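Local coordinates for protein kirola (Actinidia deliciosa, PDB 4IGV) that is a kiwifruit allergen of the ripening-related protein family, related to PR-10 proteins, and probably holds small hydrophobic ligands in an internal cavity, at residues A[72-77]-A[84-89]; A[80-85]-A[100-105]. One frame throughout, in Å; residues are numbered along the deposited sequence. Where two conformers were deposited one is given.

Contact 1: A[72-77]-A[84-89]; sequences IVEAID and TFKIVE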
ATOM      1  N   ILE A  72      10.538   1.326  -3.090  0.50 13.50           N
ATOM      2  CA  ILE A  72      10.846   2.683  -3.520  0.50 13.25           C
ATOM      3  C   ILE A  72       9.552   3.391  -3.883  0.50 12.15           C
ATOM      4  O   ILE A  72       8.631   2.797  -4.435  0.50 12.32           O
ATOM      5  CB  ILE A  72      11.899   2.746  -4.703  0.50 15.38           C
ATOM      6  CG1 ILE A  72      12.231   4.190  -5.099  0.50 15.63           C
ATOM      7  CG2 ILE A  72      11.445   1.963  -5.921  0.50 14.82           C
ATOM      8  CD1 ILE A  72      13.543   4.317  -5.904  0.50 19.84           C
ATOM      9  N   VAL A  73       9.466   4.671  -3.542  1.00 13.32           N
ATOM     10  CA  VAL A  73       8.340   5.488  -4.005  1.00 12.91           C
ATOM     11  C   VAL A  73       8.701   5.913  -5.425  1.00 13.25           C
ATOM     12  O   VAL A  73       9.596   6.748  -5.641  1.00 15.54           O
ATOM     13  CB  VAL A  73       8.099   6.667  -3.126  1.00 13.36           C
ATOM     14  CG1 VAL A  73       6.978   7.547  -3.763  1.00 15.13           C
ATOM     15  CG2 VAL A  73       7.660   6.226  -1.712  1.00 16.02           C
ATOM     16  N   GLU A  74       8.077   5.303  -6.419  1.00 12.66           N
ATOM     17  CA  GLU A  74       8.394   5.508  -7.830  1.00 15.16           C
ATOM     18  C   GLU A  74       7.719   6.751  -8.375  1.00 12.57           C
ATOM     19  O   GLU A  74       8.202   7.283  -9.373  1.00 13.73           O
ATOM     20  CB  GLU A  74       7.919   4.249  -8.599  1.00 19.31           C
ATOM     21  CG  GLU A  74       7.657   4.204 -10.024  1.00 27.03           C
ATOM     22  CD  GLU A  74       7.449   2.720 -10.462  1.00 29.88           C
ATOM     23  OE1 GLU A  74       8.287   1.857 -10.119  1.00 35.45           O
ATOM     24  OE2 GLU A  74       6.541   2.483 -11.235  1.00 30.23           O
ATOM     25  N   ALA A  75       6.562   7.116  -7.858  1.00 12.32           N
ATOM     26  CA  ALA A  75       5.777   8.219  -8.395  1.00 11.36           C
ATOM     27  C   ALA A  75       4.880   8.802  -7.362  1.00 11.43           C
ATOM     28  O   ALA A  75       4.374   8.088  -6.487  1.00 11.29           O
ATOM     29  CB  ALA A  75       4.947   7.717  -9.610  1.00 12.39           C
ATOM     30  N   ILE A  76       4.646  10.084  -7.501  1.00 11.21           N
ATOM     31  CA  ILE A  76       3.682  10.851  -6.722  1.00 11.28           C
ATOM     32  C   ILE A  76       2.934  11.776  -7.627  1.00 11.63           C
ATOM     33  O   ILE A  76       3.583  12.420  -8.468  1.00 12.43           O
ATOM     34  CB  ILE A  76       4.339  11.664  -5.609  1.00 12.47           C
ATOM     35  CG1 ILE A  76       4.904  10.720  -4.576  1.00 13.53           C
ATOM     36  CG2 ILE A  76       3.376  12.704  -4.968  1.00 16.49           C
ATOM     37  CD1 ILE A  76       5.622  11.374  -3.437  1.00 16.86           C
ATOM     38  N   ASP A  77       1.614  11.819  -7.538  1.00 11.92           N
ATOM     39  CA  ASP A  77       0.813  12.824  -8.220  1.00 13.04           C
ATOM     40  C   ASP A  77      -0.030  13.514  -7.179  1.00 12.72           C
ATOM     41  O   ASP A  77      -0.956  12.921  -6.623  1.00 12.91           O
ATOM     42  CB  ASP A  77      -0.009  12.202  -9.323  1.00 12.65           C
ATOM     43  CG  ASP A  77      -0.757  13.237 -10.112  1.00 15.72           C
ATOM     44  OD1 ASP A  77      -1.149  14.285  -9.581  1.00 16.35           O
ATOM     45  OD2 ASP A  77      -0.966  13.008 -11.329  1.00 19.28           O
ATOM     46  N   THR A  84       2.818   5.764  -5.863  1.00 10.71           N
ATOM     47  CA  THR A  84       3.188   4.483  -6.427  1.00 12.09           C
ATOM     48  C   THR A  84       4.432   3.927  -5.728  1.00 11.92           C
ATOM     49  O   THR A  84       5.478   4.577  -5.680  1.00 12.79           O
ATOM     50  CB  THR A  84       3.484   4.573  -7.923  1.00 12.56           C
ATOM     51  OG1 THR A  84       2.329   5.098  -8.598  1.00 14.75           O
ATOM     52  CG2 THR A  84       3.862   3.228  -8.521  1.00 15.02           C
ATOM     53  N   PHE A  85       4.275   2.720  -5.190  1.00 12.35           N
ATOM     54  CA  PHE A  85       5.328   1.986  -4.486  1.00 12.42           C
ATOM     55  C   PHE A  85       5.801   0.818  -5.341  1.00 12.84           C
ATOM     56  O   PHE A  85       4.995   0.048  -5.877  1.00 14.19           O
ATOM     57  CB  PHE A  85       4.771   1.415  -3.214  1.00 12.44           C
ATOM     58  CG  PHE A  85       4.265   2.437  -2.233  1.00 12.51           C
ATOM     59  CD1 PHE A  85       5.113   3.040  -1.321  1.00 13.72           C
ATOM     60  CD2 PHE A  85       2.945   2.787  -2.229  1.00 15.22           C
ATOM     61  CE1 PHE A  85       4.611   4.020  -0.408  1.00 15.51           C
ATOM     62  CE2 PHE A  85       2.430   3.750  -1.325  1.00 16.01           C
ATOM     63  CZ  PHE A  85       3.273   4.362  -0.427  1.00 15.40           C
ATOM     64  N   LYS A  86       7.106   0.736  -5.581  1.00 13.16           N
ATOM     65  CA  LYS A  86       7.716  -0.399  -6.275  1.00 13.49           C
ATOM     66  C   LYS A  86       8.379  -1.302  -5.232  1.00 14.19           C
ATOM     67  O   LYS A  86       9.250  -0.837  -4.526  1.00 14.85           O
ATOM     68  CB  LYS A  86       8.751   0.052  -7.317  1.00 15.11           C
ATOM     69  CG  LYS A  86       9.533  -1.095  -7.922  1.00 18.52           C
ATOM     70  CD  LYS A  86      10.553  -0.555  -8.929  1.00 25.89           C
ATOM     71  CE  LYS A  86      11.468  -1.618  -9.386  1.00 32.29           C
ATOM     72  NZ  LYS A  86      12.464  -0.928 -10.255  1.00 35.97           N
ATOM     73  N   ILE A  87       8.017  -2.568  -5.180  1.00 14.63           N
ATOM     74  CA  ILE A  87       8.646  -3.512  -4.267  1.00 15.87           C
ATOM     75  C   ILE A  87       9.943  -3.978  -4.865  1.00 17.41           C
ATOM     76  O   ILE A  87       9.967  -4.446  -6.008  1.00 20.31           O
ATOM     77  CB  ILE A  87       7.724  -4.722  -3.923  1.00 17.17           C
ATOM     78  CG1 ILE A  87       6.359  -4.235  -3.423  1.00 19.01           C
ATOM     79  CG2 ILE A  87       8.475  -5.671  -2.915  1.00 20.77           C
ATOM     80  CD1 ILE A  87       5.304  -5.333  -3.211  1.00 24.17           C
ATOM     81  N   VAL A  88      11.043  -3.816  -4.144  1.00 17.09           N
ATOM     82  CA  VAL A  88      12.365  -4.153  -4.705  1.00 18.58           C
ATOM     83  C   VAL A  88      12.995  -5.322  -4.027  1.00 18.79           C
ATOM     84  O   VAL A  88      13.780  -6.055  -4.662  1.00 21.68           O
ATOM     85  CB  VAL A  88      13.307  -2.966  -4.754  1.00 20.17           C
ATOM     86  CG1 VAL A  88      12.687  -1.874  -5.706  1.00 21.14           C
ATOM     87  CG2 VAL A  88      13.666  -2.397  -3.434  1.00 20.46           C
ATOM     88  N   GLU A  89      12.663  -5.558  -2.771  1.00 17.76           N
ATOM     89  CA  GLU A  89      13.117  -6.743  -2.049  1.00 19.32           C
ATOM     90  C   GLU A  89      12.047  -7.227  -1.107  1.00 18.87           C
ATOM     91  O   GLU A  89      11.212  -6.440  -0.673  1.00 18.12           O
ATOM     92  CB  GLU A  89      14.367  -6.435  -1.202  1.00 21.47           C
ATOM     93  CG  GLU A  89      15.566  -5.963  -1.929  1.00 27.48           C
ATOM     94  CD  GLU A  89      16.801  -5.793  -1.022  1.00 33.11           C
ATOM     95  OE1 GLU A  89      16.651  -5.705   0.228  1.00 37.68           O
ATOM     96  OE2 GLU A  89      17.931  -5.751  -1.566  1.00 43.21           O
TER

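Contact 2: A[80-85]-A[100-105]; sequences TKSVTF and IIIVQV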
ATOM      1  N   THR A  80      -3.949  14.215  -8.164  1.00 16.00           N
ATOM      2  CA  THR A  80      -4.844  13.110  -8.107  1.00 16.65           C
ATOM      3  C   THR A  80      -4.717  12.293  -6.816  1.00 15.88           C
ATOM      4  O   THR A  80      -5.353  11.247  -6.636  1.00 17.81           O
ATOM      5  CB  THR A  80      -4.553  12.154  -9.270  1.00 17.40           C
ATOM      6  OG1 THR A  80      -3.241  11.607  -9.182  1.00 17.15           O
ATOM      7  CG2 THR A  80      -4.761  12.853 -10.640  1.00 20.31           C
ATOM      8  N   LYS A  81      -3.894  12.766  -5.871  1.00 13.66           N
ATOM      9  CA  LYS A  81      -3.660  12.104  -4.613  1.00 12.78           C
ATOM     10  C   LYS A  81      -3.232  10.637  -4.816  1.00 12.85           C
ATOM     11  O   LYS A  81      -3.861   9.712  -4.293  1.00 13.43           O
ATOM     12  CB  LYS A  81      -4.845  12.257  -3.667  1.00 15.19           C
ATOM     13  CG  LYS A  81      -5.232  13.655  -3.361  1.00 19.67           C
ATOM     14  CD  LYS A  81      -6.391  13.665  -2.364  1.00 24.32           C
ATOM     15  CE  LYS A  81      -6.910  15.087  -2.082  1.00 31.44           C
ATOM     16  NZ  LYS A  81      -7.370  15.802  -3.306  1.00 34.57           N
ATOM     17  N   SER A  82      -2.201  10.452  -5.626  1.00 11.95           N
ATOM     18  CA  SER A  82      -1.683   9.136  -5.928  1.00 11.28           C
ATOM     19  C   SER A  82      -0.242   8.972  -5.496  1.00 11.06           C
ATOM     20  O   SER A  82       0.555   9.921  -5.576  1.00 11.11           O
ATOM     21  CB  SER A  82      -1.817   8.887  -7.439  1.00 13.45           C
ATOM     22  OG  SER A  82      -1.441   7.574  -7.780  1.00 16.01           O
ATOM     23  N   VAL A  83       0.082   7.768  -5.062  0.70 11.46           N
ATOM     24  CA  VAL A  83       1.465   7.403  -4.727  0.70 10.39           C
ATOM     25  C   VAL A  83       1.681   5.983  -5.204  0.70 11.45           C
ATOM     26  O   VAL A  83       0.797   5.123  -5.079  0.70 11.40           O
ATOM     27  CB  VAL A  83       1.795   7.656  -3.260  0.70 11.10           C
ATOM     28  CG1 VAL A  83       0.818   6.940  -2.344  0.70 12.25           C
ATOM     29  CG2 VAL A  83       3.299   7.263  -2.956  0.70 12.63           C
ATOM     30  N   THR A  84       2.818   5.764  -5.863  1.00 10.71           N
ATOM     31  CA  THR A  84       3.188   4.483  -6.427  1.00 12.09           C
ATOM     32  C   THR A  84       4.432   3.927  -5.728  1.00 11.92           C
ATOM     33  O   THR A  84       5.478   4.577  -5.680  1.00 12.79           O
ATOM     34  CB  THR A  84       3.484   4.573  -7.923  1.00 12.56           C
ATOM     35  OG1 THR A  84       2.329   5.098  -8.598  1.00 14.75           O
ATOM     36  CG2 THR A  84       3.862   3.228  -8.521  1.00 15.02           C
ATOM     37  N   PHE A  85       4.275   2.720  -5.190  1.00 12.35           N
ATOM     38  CA  PHE A  85       5.328   1.986  -4.486  1.00 12.42           C
ATOM     39  C   PHE A  85       5.801   0.818  -5.341  1.00 12.84           C
ATOM     40  O   PHE A  85       4.995   0.048  -5.877  1.00 14.19           O
ATOM     41  CB  PHE A  85       4.771   1.415  -3.214  1.00 12.44           C
ATOM     42  CG  PHE A  85       4.265   2.437  -2.233  1.00 12.51           C
ATOM     43  CD1 PHE A  85       5.113   3.040  -1.321  1.00 13.72           C
ATOM     44  CD2 PHE A  85       2.945   2.787  -2.229  1.00 15.22           C
ATOM     45  CE1 PHE A  85       4.611   4.020  -0.408  1.00 15.51           C
ATOM     46  CE2 PHE A  85       2.430   3.750  -1.325  1.00 16.01           C
ATOM     47  CZ  PHE A  85       3.273   4.362  -0.427  1.00 15.40           C
ATOM     48  N   ILE A 100       4.225  -3.566  -8.323  1.00 16.34           N
ATOM     49  CA  ILE A 100       3.972  -2.151  -8.090  1.00 16.49           C
ATOM     50  C   ILE A 100       2.589  -2.016  -7.455  1.00 14.74           C
ATOM     51  O   ILE A 100       1.657  -2.709  -7.822  1.00 14.59           O
ATOM     52  CB  ILE A 100       3.941  -1.367  -9.420  1.00 18.57           C
ATOM     53  CG1 ILE A 100       5.267  -1.560 -10.185  1.00 24.90           C
ATOM     54  CG2 ILE A 100       3.675   0.049  -9.143  1.00 24.72           C
ATOM     55  CD1 ILE A 100       6.324  -1.255  -9.482  1.00 25.84           C
ATOM     56  N   ILE A 101       2.488  -1.152  -6.453  1.00 14.15           N
ATOM     57  CA  ILE A 101       1.233  -0.872  -5.782  1.00 13.33           C
ATOM     58  C   ILE A 101       0.971   0.619  -5.881  1.00 13.10           C
ATOM     59  O   ILE A 101       1.785   1.434  -5.504  1.00 13.70           O
ATOM     60  CB  ILE A 101       1.287  -1.250  -4.289  1.00 14.04           C
ATOM     61  CG1 ILE A 101       1.500  -2.769  -4.166  1.00 15.53           C
ATOM     62  CG2 ILE A 101      -0.024  -0.825  -3.539  1.00 14.41           C
ATOM     63  CD1 ILE A 101       1.649  -3.254  -2.706  1.00 17.95           C
ATOM     64  N   ILE A 102      -0.168   0.966  -6.434  1.00 12.56           N
ATOM     65  CA  ILE A 102      -0.612   2.363  -6.561  1.00 13.26           C
ATOM     66  C   ILE A 102      -1.767   2.584  -5.636  1.00 13.53           C
ATOM     67  O   ILE A 102      -2.748   1.808  -5.644  1.00 14.11           O
ATOM     68  CB  ILE A 102      -1.045   2.696  -7.995  1.00 13.63           C
ATOM     69  CG1 ILE A 102      -0.017   2.283  -9.021  1.00 16.73           C
ATOM     70  CG2 ILE A 102      -1.340   4.185  -8.104  1.00 15.56           C
ATOM     71  CD1 ILE A 102      -0.578   2.392 -10.472  1.00 19.38           C
ATOM     72  N   VAL A 103      -1.664   3.605  -4.805  0.50 12.30           N
ATOM     73  CA  VAL A 103      -2.757   4.035  -3.912  0.50 12.25           C
ATOM     74  C   VAL A 103      -3.214   5.395  -4.435  0.50 12.20           C
ATOM     75  O   VAL A 103      -2.426   6.295  -4.599  0.50 12.33           O
ATOM     76  CB  VAL A 103      -2.303   4.218  -2.435  0.50 12.73           C
ATOM     77  CG1 VAL A 103      -3.558   4.387  -1.549  0.50 11.73           C
ATOM     78  CG2 VAL A 103      -1.454   3.068  -1.949  0.50 15.64           C
ATOM     79  N   GLN A 104      -4.497   5.529  -4.726  1.00 12.34           N
ATOM     80  CA  GLN A 104      -5.025   6.784  -5.241  1.00 12.86           C
ATOM     81  C   GLN A 104      -6.319   7.143  -4.533  1.00 14.09           C
ATOM     82  O   GLN A 104      -7.227   6.317  -4.458  1.00 14.96           O
ATOM     83  CB  GLN A 104      -5.272   6.647  -6.766  1.00 15.31           C
ATOM     84  CG  GLN A 104      -5.605   7.934  -7.402  1.00 17.12           C
ATOM     85  CD  GLN A 104      -7.080   8.195  -7.501  1.00 22.25           C
ATOM     86  OE1 GLN A 104      -7.868   7.280  -7.823  1.00 24.68           O
ATOM     87  NE2 GLN A 104      -7.486   9.442  -7.249  1.00 20.39           N
ATOM     88  N   VAL A 105      -6.398   8.347  -4.026  1.00 13.21           N
ATOM     89  CA  VAL A 105      -7.497   8.797  -3.161  1.00 13.35           C
ATOM     90  C   VAL A 105      -8.332   9.835  -3.898  1.00 15.57           C
ATOM     91  O   VAL A 105      -7.813  10.825  -4.391  1.00 17.02           O
ATOM     92  CB  VAL A 105      -6.956   9.400  -1.834  1.00 14.04           C
ATOM     93  CG1 VAL A 105      -8.173   9.728  -0.903  1.00 16.55           C
ATOM     94  CG2 VAL A 105      -5.985   8.407  -1.174  1.00 14.66           C
TER
HETATM   95  O   HOH W   1      -8.451  13.328  -5.189  1.00 28.93           O

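Contact 1: A[72-77]-A[84-89]
Ile72 and Lys86 exchange two backbone hydrogen bonds, Ile72 N to Lys86 O and Lys86 N to Ile72 O, in an antiparallel pairing whose short strand axes approach to 4.5 Å at 144°. Next to it Val73 and Phe85 form a non-hydrogen-bonded pair. The register then slips by one residue at a classic beta bulge in this hairpin of the Bet v 1-like sheet: Glu74 and Ala75 both face Thr84. Glu74 N donates to Thr84 O (2.8 Å), and Thr84 N donates to Ala75 O (2.9 Å).

The bulge breaks side-chain alternation along 72-77. On the Val73 and Phe85 face, both residues buried, Val73 CG2 lies 4.0 Å from Phe85 CE1 and meets the ring obliquely. On the face of Ile72, Ala75, Thr84 and Lys86, Ile72, in one of two conformers, runs beside Lys86, with CG2 3.6 Å from Lys86 CB and also near Val88 CG1. Thr84 turns its hydroxyl side to Ala75, and its methyl CG2, anti to the backbone N, reaches the Glu74 carboxylate. The extended Glu74 chain carries that carboxylate over the aliphatic part of Lys86. The charged ends stay apart, Glu74 OE1 lying 5.0 Å from Lys86 NZ but 3.4 Å from Lys86 CB.

Contact 2: A[80-85]-A[100-105]
Val83 and Val103 exchange a pair of backbone hydrogen bonds, N to O in each direction, and Phe85 and Ile101 do the same. The non-hydrogen-bonded pairs Ser82 with Gln104 and Thr84 with Ile102 alternate with them, in a regular register whose strand segments run at 166°. Val105 N to Lys81 O extends the ladder beyond the strand beginning at Ser82. CA-H...O contacts fill in between these bonds, as from Ser82 CA to Val103 O at 3.2 Å.

The polar side chains work at the Thr80 end. Gln104 bends at chi2 (-94°), bringing its amide to the Thr80 carbonyl: NE2 donates to Thr80 O at 2.9 Å, with 170° at the hydrogen and the acceptor in the amide plane. The same NE2 also bonds Asp106 OD1, so two acceptors hold the amide. Lys81 lays its CB against Val105 O (3.4 Å) and sends NZ on to Thr107 OG1; a water donating to Val105 O is only weakly bonded to that NZ.

Van der Waals contacts divide between the faces. Each valine taken in one of its two conformers, Val83 lies alongside Val103, its CG1 4.1 Å from Val103 CB, while Val103 CG2 meets the edge of the Phe85 ring at CE2 (4.0 Å). Phe20 and Phe24 of helix 17-25 touch Val105 and Val103, respectively, on this side. On the other face Ile102 lies beside Thr84, with CG1 3.7 Å from Thr84 OG1, and its CG2 reaches Ser82 OG. The 3.2 Å between Thr84 CG2 and Ile100 CG2 is doubtfully short and is no evidence of strain. The face of Val83, Phe85 and Val103 thus turns towards helix 17-25, in the curved antiparallel sheet of the Bet v 1-like fold.

Contacts 1 and 2 lie side by side in the seven-stranded antiparallel sheet, their centres about 9 Å apart. Strand 82-88 is the middle strand of three: contact 1 joins it to strand 65-77 and contact 2 to strand 96-107. Thr84 and Phe85 belong to both. Along the chain, strands 65-77, 82-88 and 96-107 follow in sheet order, so the contacts describe two successive hairpins. Their outer segments also meet directly, with Ile100 CD1 3.7 Å from Glu74 OE1, while Asp77 N probably bonds Ser82 O at 2.9 Å. Three consecutive strands are thereby tied into one continuous part of the monomer's Bet v 1-like sheet.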